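Local coordinates for protein L-ornithine 5-monooxygenase (Pseudomonas aeruginosa, PDB 3S5W) that hydroxylates the side-chain N5 of L-ornithine with FAD, NADPH and molecular oxygen, the first step toward the hydroxamate groups of the siderophore pyoverdin, at residues Met127-Asn130 with Asp131-Trp135; Arg293-Leu296 with Leu297-Tyr300; Gly318-Tyr321 with Arg322-Val325. All coordinates share one frame; numbering follows the deposited sequence.

Interaction 1: residues Met127-Asn130 with Asp131-Trp135; sequences MEFN and DYLRW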
loop_
_atom_site.group_PDB
_atom_site.type_symbol
_atom_site.label_atom_id
_atom_site.label_comp_id
_atom_site.label_asym_id
_atom_site.label_seq_id
_atom_site.Cartn_x
_atom_site.Cartn_y
_atom_site.Cartn_z
ATOM N N MET A 127 -2.334 -3.818 -13.551
ATOM C CA MET A 127 -2.999 -5.118 -13.771
ATOM C C MET A 127 -1.959 -6.173 -14.166
ATOM O O MET A 127 -2.065 -7.324 -13.771
ATOM C CB MET A 127 -4.092 -5.062 -14.864
ATOM C CG MET A 127 -5.306 -4.182 -14.552
ATOM S SD MET A 127 -6.669 -4.314 -15.798
ATOM C CE MET A 127 -7.743 -5.524 -14.992
ATOM N N GLU A 128 -0.961 -5.788 -14.954
ATOM C CA GLU A 128 0.109 -6.759 -15.303
ATOM C C GLU A 128 0.993 -7.037 -14.094
ATOM O O GLU A 128 1.408 -8.160 -13.868
ATOM C CB GLU A 128 0.946 -6.289 -16.489
ATOM C CG GLU A 128 1.957 -7.377 -16.971
ATOM C CD GLU A 128 2.729 -6.983 -18.238
ATOM O OE1 GLU A 128 2.865 -5.778 -18.529
ATOM O OE2 GLU A 128 3.203 -7.890 -18.950
ATOM N N PHE A 129 1.290 -6.011 -13.294
ATOM C CA PHE A 129 2.111 -6.290 -12.124
ATOM C C PHE A 129 1.350 -7.186 -11.123
ATOM O O PHE A 129 1.959 -7.983 -10.445
ATOM C CB PHE A 129 2.566 -5.009 -11.453
ATOM C CG PHE A 129 3.763 -5.200 -10.572
ATOM C CD1 PHE A 129 5.029 -5.324 -11.131
ATOM C CD2 PHE A 129 3.630 -5.246 -9.201
ATOM C CE1 PHE A 129 6.167 -5.490 -10.317
ATOM C CE2 PHE A 129 4.766 -5.420 -8.377
ATOM C CZ PHE A 129 6.024 -5.535 -8.943
ATOM N N ASN A 130 0.026 -7.012 -11.038
ATOM C CA ASN A 130 -0.848 -7.895 -10.240
ATOM C C ASN A 130 -0.717 -9.364 -10.708
ATOM O O ASN A 130 -0.573 -10.272 -9.904
ATOM C CB ASN A 130 -2.325 -7.448 -10.330
ATOM C CG ASN A 130 -3.279 -8.439 -9.659
ATOM O OD1 ASN A 130 -3.201 -8.679 -8.441
ATOM N ND2 ASN A 130 -4.172 -9.039 -10.458
ATOM N N ASP A 131 -0.765 -9.577 -12.019
ATOM C CA ASP A 131 -0.605 -10.920 -12.586
ATOM C C ASP A 131 0.783 -11.492 -12.255
ATOM O O ASP A 131 0.906 -12.669 -11.930
ATOM C CB ASP A 131 -0.813 -10.878 -14.102
ATOM C CG ASP A 131 -0.968 -12.249 -14.689
ATOM O OD1 ASP A 131 -2.038 -12.826 -14.476
ATOM O OD2 ASP A 131 -0.022 -12.746 -15.342
ATOM N N TYR A 132 1.815 -10.642 -12.316
ATOM C CA TYR A 132 3.181 -11.017 -11.948
ATOM C C TYR A 132 3.261 -11.463 -10.472
ATOM O O TYR A 132 3.861 -12.482 -10.153
ATOM C CB TYR A 132 4.137 -9.834 -12.197
ATOM C CG TYR A 132 5.442 -9.888 -11.453
ATOM C CD1 TYR A 132 6.409 -10.843 -11.766
ATOM C CD2 TYR A 132 5.747 -8.937 -10.456
ATOM C CE1 TYR A 132 7.620 -10.872 -11.101
ATOM C CE2 TYR A 132 6.966 -8.984 -9.757
ATOM C CZ TYR A 132 7.880 -9.951 -10.103
ATOM O OH TYR A 132 9.060 -10.021 -9.457
ATOM N N LEU A 133 2.669 -10.677 -9.586
ATOM C CA LEU A 133 2.687 -11.015 -8.162
ATOM C C LEU A 133 1.975 -12.346 -7.887
ATOM O O LEU A 133 2.478 -13.164 -7.108
ATOM C CB LEU A 133 2.022 -9.895 -7.357
ATOM C CG LEU A 133 2.863 -8.621 -7.316
ATOM C CD1 LEU A 133 2.049 -7.532 -6.653
ATOM C CD2 LEU A 133 4.219 -8.800 -6.553
ATOM N N ARG A 134 0.818 -12.535 -8.526
ATOM C CA ARG A 134 0.052 -13.798 -8.379
ATOM C C ARG A 134 0.883 -14.960 -8.910
ATOM O O ARG A 134 0.932 -16.026 -8.308
ATOM C CB ARG A 134 -1.264 -13.694 -9.125
ATOM C CG ARG A 134 -2.258 -12.790 -8.392
ATOM C CD ARG A 134 -3.496 -12.469 -9.206
ATOM N NE ARG A 134 -4.103 -13.666 -9.778
ATOM C CZ ARG A 134 -5.010 -14.426 -9.175
ATOM N NH1 ARG A 134 -5.455 -14.122 -7.956
ATOM N NH2 ARG A 134 -5.474 -15.502 -9.798
ATOM N N TRP A 135 1.562 -14.743 -10.034
ATOM C CA TRP A 135 2.389 -15.794 -10.612
ATOM C C TRP A 135 3.544 -16.158 -9.667
ATOM O O TRP A 135 3.776 -17.336 -9.419
ATOM C CB TRP A 135 2.904 -15.396 -11.996
ATOM C CG TRP A 135 3.871 -16.395 -12.593
ATOM C CD1 TRP A 135 3.556 -17.577 -13.221
ATOM C CD2 TRP A 135 5.300 -16.292 -12.613
ATOM N NE1 TRP A 135 4.704 -18.208 -13.634
ATOM C CE2 TRP A 135 5.789 -17.444 -13.278
ATOM C CE3 TRP A 135 6.219 -15.335 -12.129
ATOM C CZ2 TRP A 135 7.165 -17.669 -13.470
ATOM C CZ3 TRP A 135 7.580 -15.550 -12.322
ATOM C CH2 TRP A 135 8.044 -16.704 -12.997
#
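Phe129 and Tyr132 put their rings side by side on one flank of the alpha-helix 126-137, the flank that faces the FAD region of this flavoprotein monooxygenase. In both residues CG stands anti to the backbone N; with the i to i+3 spacing, this sends both side chains out the same way. The rings are inclined at 51° with centroids 5.0 Å apart, a geometry that is neither a parallel stack nor a T. Tyr132 CD2 lies over one face of the Phe129 ring, displaced toward its rim, and is 3.5 Å from Phe129 CE1. One turn on from Phe129, Leu133 has CG on the other side, beside its own backbone N (chi1 -71°), which brings Leu133 CD1 to 3.8 Å from Phe129 CD2. The Phe129 ring is thus touched by the i+3 and i+4 side chains together, and beyond the helix it meets Leu429 of the FAD site. Tyr132 carries its OH to the backbone of Leu91 and Tyr101, so a buried hydroxyl is hydrogen-bonded at the end of an otherwise apolar contact.

The neighbouring flank is polar. Asn130 and Arg134 run alongside each other, and it is the methylene CD of Arg134 that approaches the amide, 3.7 Å from Asn130 ND2. Their polar ends serve the loop that binds FAD: Asn130 OD1 accepts from Trp72 N, while Arg134 NH1 pairs with Asp69 and with the carbonyl of Tyr70. Regular i to i+4 backbone bonds set the spacing of these positions along the helix; among them, Leu133 N reaches Phe129 O at 2.9 Å, and Leu133 CG rests 3.3 Å from that same oxygen.

Interaction 2: residues Arg293-Leu296 with Leu297-Tyr300; sequences RERL and LREY
Arg295 and Glu299 extend alongside each other on exposed ground and join in an i to i+4 salt bridge, with Arg295 NH1 2.8 Å from Glu299 OE1. The two flat groups are turned 40° apart. Relative to the arginine, the oxygen sits at the guanidinium edge, near its plane; relative to the glutamate, the nitrogen arrives from above the carboxylate plane, 36° out of it. A bend at chi3 of Arg295 (56°) turns its head toward the extended Glu299, and NE of the same arginine has a second acid partner in Glu292.

This is the C-terminal end of the short alpha-helix 290-299. Tyr300 is the first residue to leave helical backbone angles, yet its N still bonds Leu296 O at 3.1 Å. That carbonyl oxygen also lies in plane at the edge of the tyrosine ring, 3.4 Å from Tyr300 CD2, while the side chain touches Val276 of the substrate site.

Arg298 is placed differently from Arg295: bent at chi2 and chi3, it folds back along the helix and lays one guanidinium face over the backbone. Glu294 O is 3.6 Å from Arg298 NH1 on that face, and Arg298 NH2 stands 3.7 Å from Arg295 CA.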
loop_
_atom_site.group_PDB
_atom_site.type_symbol
_atom_site.label_atom_id
_atom_site.label_comp_id
_atom_site.label_asym_id
_atom_site.label_seq_id
_atom_site.Cartn_x
_atom_site.Cartn_y
_atom_site.Cartn_z
ATOM N N ARG A 293 16.206 13.273 10.270
ATOM C CA ARG A 293 15.306 12.317 9.576
ATOM C C ARG A 293 14.008 12.996 9.140
ATOM O O ARG A 293 13.571 12.826 7.995
ATOM C CB ARG A 293 14.942 11.119 10.473
ATOM C CG ARG A 293 16.059 10.141 10.823
ATOM C CD ARG A 293 15.474 9.091 11.762
ATOM N NE ARG A 293 16.394 8.015 12.118
ATOM C CZ ARG A 293 16.092 7.047 12.990
ATOM N NH1 ARG A 293 14.907 7.043 13.590
ATOM N NH2 ARG A 293 16.971 6.097 13.265
ATOM N N GLU A 294 13.381 13.755 10.051
ATOM C CA GLU A 294 12.131 14.438 9.731
ATOM C C GLU A 294 12.284 15.526 8.669
ATOM O O GLU A 294 11.372 15.734 7.864
ATOM C CB GLU A 294 11.461 14.977 11.003
ATOM C CG GLU A 294 10.969 13.807 11.896
ATOM C CD GLU A 294 10.822 14.182 13.360
ATOM O OE1 GLU A 294 10.699 15.391 13.641
ATOM O OE2 GLU A 294 10.821 13.261 14.236
ATOM N N ARG A 295 13.421 16.219 8.686
ATOM C CA ARG A 295 13.768 17.223 7.669
ATOM C C ARG A 295 13.895 16.581 6.258
ATOM O O ARG A 295 13.314 17.088 5.284
ATOM C CB ARG A 295 15.076 17.966 8.037
ATOM C CG ARG A 295 15.283 19.271 7.234
ATOM C CD ARG A 295 16.737 19.767 7.155
ATOM N NE ARG A 295 17.696 18.799 6.603
ATOM C CZ ARG A 295 17.816 18.441 5.317
ATOM N NH1 ARG A 295 17.006 18.919 4.378
ATOM N NH2 ARG A 295 18.748 17.563 4.975
ATOM N N LEU A 296 14.668 15.502 6.165
ATOM C CA LEU A 296 14.804 14.729 4.905
ATOM C C LEU A 296 13.446 14.282 4.374
ATOM O O LEU A 296 13.151 14.449 3.184
ATOM C CB LEU A 296 15.741 13.530 5.077
ATOM C CG LEU A 296 17.245 13.812 5.248
ATOM C CD1 LEU A 296 17.932 12.620 5.929
ATOM C CD2 LEU A 296 17.925 14.194 3.901
ATOM N N LEU A 297 12.590 13.777 5.263
ATOM C CA LEU A 297 11.264 13.302 4.822
ATOM C C LEU A 297 10.376 14.425 4.319
ATOM O O LEU A 297 9.639 14.235 3.340
ATOM C CB LEU A 297 10.573 12.453 5.906
ATOM C CG LEU A 297 11.289 11.124 6.178
ATOM C CD1 LEU A 297 10.879 10.528 7.542
ATOM C CD2 LEU A 297 11.050 10.104 5.057
ATOM N N ARG A 298 10.427 15.588 4.989
ATOM C CA ARG A 298 9.735 16.783 4.531
ATOM C C ARG A 298 10.287 17.243 3.160
ATOM O O ARG A 298 9.503 17.539 2.240
ATOM C CB ARG A 298 9.923 17.897 5.565
ATOM C CG ARG A 298 8.842 18.974 5.621
ATOM C CD ARG A 298 8.639 19.482 7.093
ATOM N NE ARG A 298 9.912 19.848 7.733
ATOM C CZ ARG A 298 10.402 19.331 8.864
ATOM N NH1 ARG A 298 9.727 18.420 9.561
ATOM N NH2 ARG A 298 11.580 19.739 9.303
ATOM N N GLU A 299 11.621 17.312 3.037
ATOM C CA GLU A 299 12.258 17.768 1.786
ATOM C C GLU A 299 11.799 16.949 0.565
ATOM O O GLU A 299 11.607 17.482 -0.518
ATOM C CB GLU A 299 13.788 17.701 1.888
ATOM C CG GLU A 299 14.531 18.349 0.668
ATOM C CD GLU A 299 16.064 18.179 0.694
ATOM O OE1 GLU A 299 16.631 17.863 1.767
ATOM O OE2 GLU A 299 16.724 18.350 -0.374
ATOM N N TYR A 300 11.688 15.638 0.748
ATOM C CA TYR A 300 11.405 14.715 -0.363
ATOM C C TYR A 300 9.967 14.191 -0.352
ATOM O O TYR A 300 9.668 13.184 -0.991
ATOM C CB TYR A 300 12.408 13.555 -0.324
ATOM C CG TYR A 300 13.817 13.956 -0.747
ATOM C CD1 TYR A 300 14.179 13.947 -2.096
ATOM C CD2 TYR A 300 14.775 14.349 0.200
ATOM C CE1 TYR A 300 15.453 14.322 -2.507
ATOM C CE2 TYR A 300 16.068 14.710 -0.199
ATOM C CZ TYR A 300 16.398 14.696 -1.557
ATOM O OH TYR A 300 17.664 15.046 -1.985
#

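Interaction 3: residues Gly318-Tyr321 with Arg322-Val325; sequences GVFY and RQKV
Arg322 curls back over Gly318, one turn earlier in helix 310-326, an outlying helix that packs beside helix 237-249 of the NADP(+)-binding part of the enzyme. Arg322 CB lies 3.5 Å from Gly318 O, and Arg322 CG, placed beside the backbone N by a chi1 of -71°, comes to 3.4 Å from the same oxygen. Arg322 CD is farther off, at 4.1 Å from Gly318 O. There the chain bends (chi3 -61°) and NE turns back along the helix, bringing the guanidinium flat over the carbonyl: Gly318 O stands 3.4 Å above the plane, over its centre. NH1 looks onto the carbonyl of Gly318, with an angle too poor for a hydrogen bond, whereas Arg322 NH2 reaches past it to Val319, 3.8 Å from Val319 CG2.

Elsewhere in the segments, Tyr321 and Val325 cross with Tyr321 CE2 3.5 Å from Val325 CG2. Phe320 and Gln323 run alongside each other, their ring and amide planes 75° apart; the Phe320 ring meets Phe243, and Gln323 OE1 takes the backbone N of His331. Midway the backbone bonds from Gln323 N and Lys324 N are all weak, while Arg322 N holds Gly318 O at 2.9 Å.

Gly318 O is therefore engaged twice, by a conventional hydrogen bond from Arg322 N and by the guanidinium face above it. The second approach is consistent with electrostatic attraction between a cation and the negative end of a carbonyl dipole, without a directed N-H bond.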
loop_
_atom_site.group_PDB
_atom_site.type_symbol
_atom_site.label_atom_id
_atom_site.label_comp_id
_atom_site.label_asym_id
_atom_site.label_seq_id
_atom_site.Cartn_x
_atom_site.Cartn_y
_atom_site.Cartn_z
ATOM N N GLY A 318 -6.109 18.810 -19.709
ATOM C CA GLY A 318 -6.698 18.753 -21.059
ATOM C C GLY A 318 -8.209 18.575 -20.999
ATOM O O GLY A 318 -8.950 19.166 -21.798
ATOM N N VAL A 319 -8.667 17.703 -20.092
ATOM C CA VAL A 319 -10.112 17.483 -19.913
ATOM C C VAL A 319 -10.803 18.815 -19.554
ATOM O O VAL A 319 -11.837 19.193 -20.146
ATOM C CB VAL A 319 -10.399 16.406 -18.830
ATOM C CG1 VAL A 319 -11.910 16.398 -18.472
ATOM C CG2 VAL A 319 -9.915 15.013 -19.306
ATOM N N PHE A 320 -10.223 19.545 -18.603
ATOM C CA PHE A 320 -10.829 20.822 -18.184
ATOM C C PHE A 320 -10.691 21.902 -19.272
ATOM O O PHE A 320 -11.592 22.723 -19.452
ATOM C CB PHE A 320 -10.244 21.293 -16.842
ATOM C CG PHE A 320 -10.770 20.477 -15.682
ATOM C CD1 PHE A 320 -12.108 20.605 -15.286
ATOM C CD2 PHE A 320 -9.970 19.543 -15.051
ATOM C CE1 PHE A 320 -12.639 19.833 -14.247
ATOM C CE2 PHE A 320 -10.510 18.747 -13.991
ATOM C CZ PHE A 320 -11.835 18.904 -13.604
ATOM N N TYR A 321 -9.590 21.837 -20.008
ATOM C CA TYR A 321 -9.351 22.815 -21.086
ATOM C C TYR A 321 -10.425 22.597 -22.171
ATOM O O TYR A 321 -11.006 23.548 -22.670
ATOM C CB TYR A 321 -7.951 22.615 -21.705
ATOM C CG TYR A 321 -7.744 23.542 -22.878
ATOM C CD1 TYR A 321 -7.278 24.844 -22.676
ATOM C CD2 TYR A 321 -8.081 23.152 -24.179
ATOM C CE1 TYR A 321 -7.084 25.736 -23.743
ATOM C CE2 TYR A 321 -7.920 24.050 -25.253
ATOM C CZ TYR A 321 -7.412 25.331 -25.021
ATOM O OH TYR A 321 -7.269 26.203 -26.062
ATOM N N ARG A 322 -10.703 21.341 -22.513
ATOM C CA ARG A 322 -11.697 21.076 -23.537
ATOM C C ARG A 322 -13.113 21.542 -23.162
ATOM O O ARG A 322 -13.916 21.867 -24.051
ATOM C CB ARG A 322 -11.650 19.613 -24.003
ATOM C CG ARG A 322 -10.359 19.369 -24.851
ATOM C CD ARG A 322 -10.315 17.988 -25.511
ATOM N NE ARG A 322 -10.335 16.923 -24.522
ATOM C CZ ARG A 322 -9.251 16.408 -23.941
ATOM N NH1 ARG A 322 -8.031 16.857 -24.248
ATOM N NH2 ARG A 322 -9.392 15.448 -23.047
ATOM N N GLN A 323 -13.404 21.596 -21.855
ATOM C CA GLN A 323 -14.672 22.144 -21.364
ATOM C C GLN A 323 -14.764 23.639 -21.642
ATOM O O GLN A 323 -15.872 24.170 -21.884
ATOM C CB GLN A 323 -14.859 21.878 -19.845
ATOM C CG GLN A 323 -15.049 20.411 -19.553
ATOM C CD GLN A 323 -15.449 20.046 -18.121
ATOM O OE1 GLN A 323 -15.732 18.883 -17.860
ATOM N NE2 GLN A 323 -15.434 20.995 -17.208
ATOM N N LYS A 324 -13.615 24.319 -21.629
ATOM C CA LYS A 324 -13.598 25.740 -21.999
ATOM C C LYS A 324 -13.881 25.917 -23.492
ATOM O O LYS A 324 -14.576 26.852 -23.896
ATOM C CB LYS A 324 -12.300 26.436 -21.576
ATOM C CG LYS A 324 -12.102 26.405 -20.081
ATOM C CD LYS A 324 -10.788 27.025 -19.652
ATOM C CE LYS A 324 -10.658 26.874 -18.130
ATOM N NZ LYS A 324 -9.261 26.976 -17.575
ATOM N N VAL A 325 -13.375 24.992 -24.295
ATOM C CA VAL A 325 -13.614 25.008 -25.749
ATOM C C VAL A 325 -15.096 24.790 -26.076
ATOM O O VAL A 325 -15.684 25.529 -26.896
ATOM C CB VAL A 325 -12.748 23.953 -26.473
ATOM C CG1 VAL A 325 -13.019 23.926 -28.019
ATOM C CG2 VAL A 325 -11.289 24.160 -26.191
#

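Along the chain the three contacts come in series, each within a single helix: interaction 1 on helix 126-137, interaction 2 on helix 290-299, and interaction 3 on helix 310-326, the next helix after that of interaction 2. None touches another. The centres of interactions 1 and 2 lie about 32 Å apart, on opposite sides of the chain's centre; the centre of interaction 3 is about 35 Å from that of interaction 1. The first borders the FAD site and the second lies near substrate-binding Val276. Interaction 3 is peripheral, out beside the NADP(+)-binding region, with the side chain of Phe320 about 11 Å from Gly235.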